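Side-chain contacts in RNA-binding protein (PDB 2NRQ), which is of unknown function but structurally resembles RNA-binding proteins, although its archaeal family is thought unlikely to bind RNA: residues 79-82 / 83-86; 90-94 / 95-99. All coordinates share one frame; numbering follows the deposited sequence.

Overall arrangement
Interaction 1 is a turn-by-turn contact spanning the short helix 78-85, whereas interaction 2 is the hairpin in which strand 92-93 forms one margin of the antiparallel sheet. They follow one another in the chain, and their centres lie about 14 Å apart. Interaction 1 is partly buried: L81 and L85 face helix 134-145, while S79, L83 and T86 are exposed. Interaction 2 is a surface contact with L97 as its buried residue. Backbone bonds hold both, running along one helix in the first and between two strands in the second. The two meet through aliphatic packing, I84 CD1 lying 4.3 Å from L99 CD2.

Interaction 1 (79-82 / 83-86); sequences SELM and LILT
The carbonyl oxygen of L81 receives two backbone N-H groups: that of L85 at 3.1 Å from O to N, and, through a weak bond, that of I84. The first is the i to i+4 bond of an alpha helix, in a contact spanning the short helix 78-85, and it is nearly straight (161° at the hydrogen). The same pattern joins L83 N to S79 O and T86 N to M82 O, while the bond from I84 N to E80 O is weak.

The side chains sort by the face of the helix they occupy. L81 and I84, one turn apart, meet through their CD1 methyls at 4.2 Å. Both are buried, which suits branched aliphatic chains; L81 also rests on V142 of helix 134-145 and I84 on I76 and L114. L85 packs against I138 and the lysines K135 and K139 of that same helix.

E80 is a buried acid lying alongside the exposed L83 and pointing the same way. The aliphatic part of E80 suits this place by packing on V113 and L114, while its OE1 lies close to the E77 carboxylate, which could raise the pKa of either acid. Bends at chi1 (-52°, CG beside the backbone N) and chi2 (-67°) bring its other oxygen, OE2, beside L83, whose methyl CD2 lies 3.4 Å from it.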
ATOM      1  N   SER A  79       6.546  12.908  -8.397  1.00 40.19           N
ATOM      2  CA  SER A  79       7.096  13.569  -7.225  1.00 39.70           C
ATOM      3  C   SER A  79       7.325  12.533  -6.117  1.00 39.11           C
ATOM      4  O   SER A  79       8.464  12.275  -5.717  1.00 38.49           O
ATOM      5  CB  SER A  79       6.111  14.643  -6.767  1.00 40.06           C
ATOM      6  OG  SER A  79       6.645  15.416  -5.719  1.00 44.03           O
ATOM      7  N   GLU A  80       6.237  11.924  -5.651  1.00 39.77           N
ATOM      8  CA  GLU A  80       6.285  10.906  -4.602  1.00 40.69           C
ATOM      9  C   GLU A  80       7.172   9.711  -4.963  1.00 40.50           C
ATOM     10  O   GLU A  80       7.820   9.127  -4.088  1.00 39.39           O
ATOM     11  CB  GLU A  80       4.866  10.413  -4.289  1.00 40.28           C
ATOM     12  CG  GLU A  80       3.861  11.524  -3.976  1.00 41.69           C
ATOM     13  CD  GLU A  80       4.143  12.258  -2.671  1.00 43.16           C
ATOM     14  OE1 GLU A  80       3.474  13.278  -2.409  1.00 45.88           O
ATOM     15  OE2 GLU A  80       5.022  11.824  -1.905  1.00 43.95           O
ATOM     16  N   LEU A  81       7.193   9.346  -6.244  1.00 41.21           N
ATOM     17  CA  LEU A  81       7.998   8.215  -6.721  1.00 44.05           C
ATOM     18  C   LEU A  81       9.491   8.471  -6.469  1.00 45.91           C
ATOM     19  O   LEU A  81      10.215   7.618  -5.929  1.00 45.43           O
ATOM     20  CB  LEU A  81       7.755   7.991  -8.214  1.00 43.39           C
ATOM     21  CG  LEU A  81       8.530   6.830  -8.843  1.00 44.34           C
ATOM     22  CD1 LEU A  81       8.313   5.544  -8.037  1.00 41.51           C
ATOM     23  CD2 LEU A  81       8.091   6.666 -10.291  1.00 44.48           C
HETATM   24  N   MSE A  82       9.942   9.656  -6.864  1.00 48.28           N
HETATM   25  CA  MSE A  82      11.320  10.048  -6.656  1.00 49.57           C
HETATM   26  C   MSE A  82      11.586  10.028  -5.150  1.00 48.14           C
HETATM   27  O   MSE A  82      12.623   9.522  -4.685  1.00 47.29           O
HETATM   28  CB  MSE A  82      11.534  11.450  -7.205  1.00 53.44           C
HETATM   29  CG  MSE A  82      12.905  12.012  -6.874  0.50 57.62           C
HETATM   30 SE   MSE A  82      14.337  10.915  -7.642  0.50 58.98          SE
HETATM   31  CE  MSE A  82      14.954   9.990  -6.060  0.50 61.13           C
ATOM     32  N   LEU A  83      10.630  10.563  -4.395  1.00 47.02           N
ATOM     33  CA  LEU A  83      10.735  10.602  -2.950  1.00 45.90           C
ATOM     34  C   LEU A  83      11.005   9.192  -2.435  1.00 45.19           C
ATOM     35  O   LEU A  83      11.660   9.019  -1.413  1.00 44.90           O
ATOM     36  CB  LEU A  83       9.446  11.138  -2.361  1.00 46.73           C
ATOM     37  CG  LEU A  83       9.448  11.567  -0.893  1.00 49.67           C
ATOM     38  CD1 LEU A  83      10.530  12.619  -0.666  1.00 50.00           C
ATOM     39  CD2 LEU A  83       8.065  12.130  -0.520  1.00 49.76           C
ATOM     40  N   ILE A  84      10.504   8.180  -3.141  1.00 45.92           N
ATOM     41  CA  ILE A  84      10.753   6.803  -2.727  1.00 46.08           C
ATOM     42  C   ILE A  84      12.216   6.486  -2.993  1.00 47.06           C
ATOM     43  O   ILE A  84      12.972   6.203  -2.070  1.00 47.33           O
ATOM     44  CB  ILE A  84       9.893   5.777  -3.503  1.00 44.30           C
ATOM     45  CG1 ILE A  84       8.419   5.920  -3.117  1.00 43.70           C
ATOM     46  CG2 ILE A  84      10.373   4.366  -3.197  1.00 40.21           C
ATOM     47  CD1 ILE A  84       7.489   5.047  -3.947  1.00 41.56           C
ATOM     48  N   LEU A  85      12.603   6.526  -4.265  1.00 48.81           N
ATOM     49  CA  LEU A  85      13.977   6.239  -4.661  1.00 49.39           C
ATOM     50  C   LEU A  85      14.935   6.988  -3.766  1.00 50.07           C
ATOM     51  O   LEU A  85      15.892   6.418  -3.243  1.00 50.49           O
ATOM     52  CB  LEU A  85      14.220   6.662  -6.101  1.00 49.93           C
ATOM     53  CG  LEU A  85      15.653   6.408  -6.567  1.00 50.11           C
ATOM     54  CD1 LEU A  85      16.028   4.941  -6.335  1.00 48.94           C
ATOM     55  CD2 LEU A  85      15.769   6.775  -8.040  1.00 50.90           C
ATOM     56  N   THR A  86      14.670   8.277  -3.601  1.00 51.10           N
ATOM     57  CA  THR A  86      15.483   9.132  -2.749  1.00 52.84           C
ATOM     58  C   THR A  86      15.692   8.467  -1.385  1.00 53.05           C
ATOM     59  O   THR A  86      16.534   8.895  -0.600  1.00 53.51           O
ATOM     60  CB  THR A  86      14.801  10.513  -2.575  1.00 53.71           C
ATOM     61  OG1 THR A  86      15.319  11.425  -3.551  1.00 55.27           O
ATOM     62  CG2 THR A  86      15.020  11.070  -1.180  1.00 53.07           C
TER

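Interaction 2 (90-94 / 95-99)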
ATOM      1  N   SER A  90      15.417   3.690   3.315  1.00 46.43           N
ATOM      2  CA  SER A  90      14.906   3.554   4.676  1.00 46.81           C
ATOM      3  C   SER A  90      13.528   2.868   4.695  1.00 46.47           C
ATOM      4  O   SER A  90      12.940   2.640   5.754  1.00 44.36           O
ATOM      5  CB  SER A  90      14.815   4.936   5.347  1.00 47.68           C
ATOM      6  OG  SER A  90      13.655   5.654   4.955  1.00 47.09           O
ATOM      7  N   HIS A  91      13.028   2.541   3.510  1.00 45.81           N
ATOM      8  CA  HIS A  91      11.745   1.873   3.348  1.00 44.98           C
ATOM      9  C   HIS A  91      11.983   0.408   3.047  1.00 45.78           C
ATOM     10  O   HIS A  91      11.088  -0.300   2.581  1.00 44.90           O
ATOM     11  CB  HIS A  91      10.994   2.509   2.194  1.00 43.99           C
ATOM     12  CG  HIS A  91      10.741   3.960   2.396  1.00 43.47           C
ATOM     13  ND1 HIS A  91      10.584   4.841   1.349  1.00 43.30           N
ATOM     14  CD2 HIS A  91      10.632   4.692   3.530  1.00 42.40           C
ATOM     15  CE1 HIS A  91      10.393   6.057   1.830  1.00 44.58           C
ATOM     16  NE2 HIS A  91      10.418   5.993   3.151  1.00 43.54           N
ATOM     17  N   ILE A  92      13.203  -0.039   3.314  1.00 45.97           N
ATOM     18  CA  ILE A  92      13.563  -1.415   3.062  1.00 46.98           C
ATOM     19  C   ILE A  92      14.081  -2.136   4.287  1.00 47.44           C
ATOM     20  O   ILE A  92      14.825  -1.582   5.096  1.00 47.55           O
ATOM     21  CB  ILE A  92      14.589  -1.503   1.934  1.00 46.71           C
ATOM     22  CG1 ILE A  92      13.916  -1.074   0.629  1.00 47.04           C
ATOM     23  CG2 ILE A  92      15.152  -2.912   1.839  1.00 46.72           C
ATOM     24  CD1 ILE A  92      14.762  -1.256  -0.610  1.00 47.90           C
ATOM     25  N   ASP A  93      13.654  -3.384   4.409  1.00 48.86           N
ATOM     26  CA  ASP A  93      14.035  -4.255   5.503  1.00 51.15           C
ATOM     27  C   ASP A  93      14.084  -5.644   4.910  1.00 52.31           C
ATOM     28  O   ASP A  93      13.039  -6.217   4.571  1.00 53.82           O
ATOM     29  CB  ASP A  93      12.987  -4.226   6.601  1.00 52.67           C
ATOM     30  CG  ASP A  93      12.810  -5.573   7.249  1.00 54.86           C
ATOM     31  OD1 ASP A  93      13.802  -6.085   7.810  1.00 55.05           O
ATOM     32  OD2 ASP A  93      11.686  -6.124   7.182  1.00 56.85           O
ATOM     33  N   GLY A  94      15.285  -6.192   4.786  1.00 51.90           N
ATOM     34  CA  GLY A  94      15.412  -7.509   4.190  1.00 51.30           C
ATOM     35  C   GLY A  94      15.205  -7.331   2.697  1.00 50.62           C
ATOM     36  O   GLY A  94      15.876  -6.511   2.070  1.00 50.49           O
ATOM     37  N   SER A  95      14.266  -8.071   2.122  1.00 49.59           N
ATOM     38  CA  SER A  95      14.014  -7.949   0.692  1.00 48.58           C
ATOM     39  C   SER A  95      12.640  -7.349   0.395  1.00 46.60           C
ATOM     40  O   SER A  95      12.191  -7.327  -0.757  1.00 45.14           O
ATOM     41  CB  SER A  95      14.138  -9.316   0.018  1.00 50.23           C
ATOM     42  OG  SER A  95      14.260  -9.167  -1.388  1.00 54.41           O
ATOM     43  N   LYS A  96      11.973  -6.860   1.436  1.00 44.65           N
ATOM     44  CA  LYS A  96      10.661  -6.264   1.253  1.00 42.18           C
ATOM     45  C   LYS A  96      10.695  -4.753   1.420  1.00 40.24           C
ATOM     46  O   LYS A  96      11.373  -4.223   2.293  1.00 41.53           O
ATOM     47  CB  LYS A  96       9.646  -6.904   2.207  1.00 40.86           C
ATOM     48  CG  LYS A  96      10.107  -7.026   3.631  1.00 41.20           C
ATOM     49  CD  LYS A  96       9.067  -7.745   4.485  1.00 42.14           C
ATOM     50  CE  LYS A  96       8.911  -9.217   4.093  1.00 42.51           C
ATOM     51  NZ  LYS A  96       8.173 -10.005   5.141  1.00 39.24           N
ATOM     52  N   LEU A  97       9.970  -4.072   0.541  1.00 38.79           N
ATOM     53  CA  LEU A  97       9.875  -2.621   0.517  1.00 36.32           C
ATOM     54  C   LEU A  97       8.567  -2.212   1.176  1.00 35.92           C
ATOM     55  O   LEU A  97       7.507  -2.709   0.799  1.00 36.17           O
ATOM     56  CB  LEU A  97       9.885  -2.130  -0.933  1.00 35.11           C
ATOM     57  CG  LEU A  97       9.695  -0.628  -1.175  1.00 38.00           C
ATOM     58  CD1 LEU A  97      10.943   0.125  -0.733  1.00 36.14           C
ATOM     59  CD2 LEU A  97       9.412  -0.368  -2.660  1.00 37.49           C
ATOM     60  N   TYR A  98       8.640  -1.308   2.150  1.00 33.34           N
ATOM     61  CA  TYR A  98       7.450  -0.846   2.843  1.00 31.23           C
ATOM     62  C   TYR A  98       7.052   0.540   2.364  1.00 31.39           C
ATOM     63  O   TYR A  98       7.769   1.508   2.586  1.00 32.96           O
ATOM     64  CB  TYR A  98       7.689  -0.800   4.352  1.00 31.40           C
ATOM     65  CG  TYR A  98       7.909  -2.150   4.986  1.00 34.42           C
ATOM     66  CD1 TYR A  98       6.956  -2.704   5.843  1.00 36.14           C
ATOM     67  CD2 TYR A  98       9.067  -2.887   4.727  1.00 36.11           C
ATOM     68  CE1 TYR A  98       7.147  -3.959   6.426  1.00 36.13           C
ATOM     69  CE2 TYR A  98       9.269  -4.139   5.304  1.00 36.72           C
ATOM     70  CZ  TYR A  98       8.304  -4.668   6.153  1.00 37.26           C
ATOM     71  OH  TYR A  98       8.506  -5.901   6.733  1.00 38.65           O
ATOM     72  N   LEU A  99       5.908   0.642   1.708  1.00 30.11           N
ATOM     73  CA  LEU A  99       5.441   1.933   1.242  1.00 29.50           C
ATOM     74  C   LEU A  99       4.210   2.320   2.045  1.00 29.88           C
ATOM     75  O   LEU A  99       3.154   1.714   1.885  1.00 31.59           O
ATOM     76  CB  LEU A  99       5.076   1.861  -0.236  1.00 31.51           C
ATOM     77  CG  LEU A  99       6.069   1.183  -1.178  1.00 32.75           C
ATOM     78  CD1 LEU A  99       5.528   1.249  -2.597  1.00 32.46           C
ATOM     79  CD2 LEU A  99       7.418   1.862  -1.083  1.00 33.37           C
TER
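D93 and K96 close a tight beta hairpin, pairing through their backbones around a type II' turn with G94 and S95 at its corners. The hairpin bonds run from D93 N to K96 O (3.2 Å) and, weakly, from K96 N to D93 O. Farther from the turn, Y98 N reaches H91 O at 2.7 Å. G94 suits the first corner because glycine readily adopts its positive phi (75°), which residues with a beta carbon seldom do; S95 anchors the second, its OG bonding F127 O.

Apolar contact comes from the non-hydrogen-bonded pair I92 and L97, whose side chains lie on one face of the sheet. They cross at a slant, I92 CG1 meeting L97 CD1 at 3.5 Å. L97, buried, also touches F127, in the loop after strand 121-126.

The face bearing D93 and K96 is the more polar one, though K96 touches D93 O with its CG. With CG beside its backbone N (chi1 -66°), Y98 sets its ring beside D93, ring and carboxylate planes being 42° apart; H91 O lies at the ring edge, in its plane. A tyrosine fits because its long flat ring spans from I124 to D93, and an alanine here would probably leave both without this neighbour, the carboxylate freer to turn. K96 NZ stays 5.6 Å from D93 OD2, a distant attraction at most, whereas Y98 OH lies 3.2 Å from that same OD2.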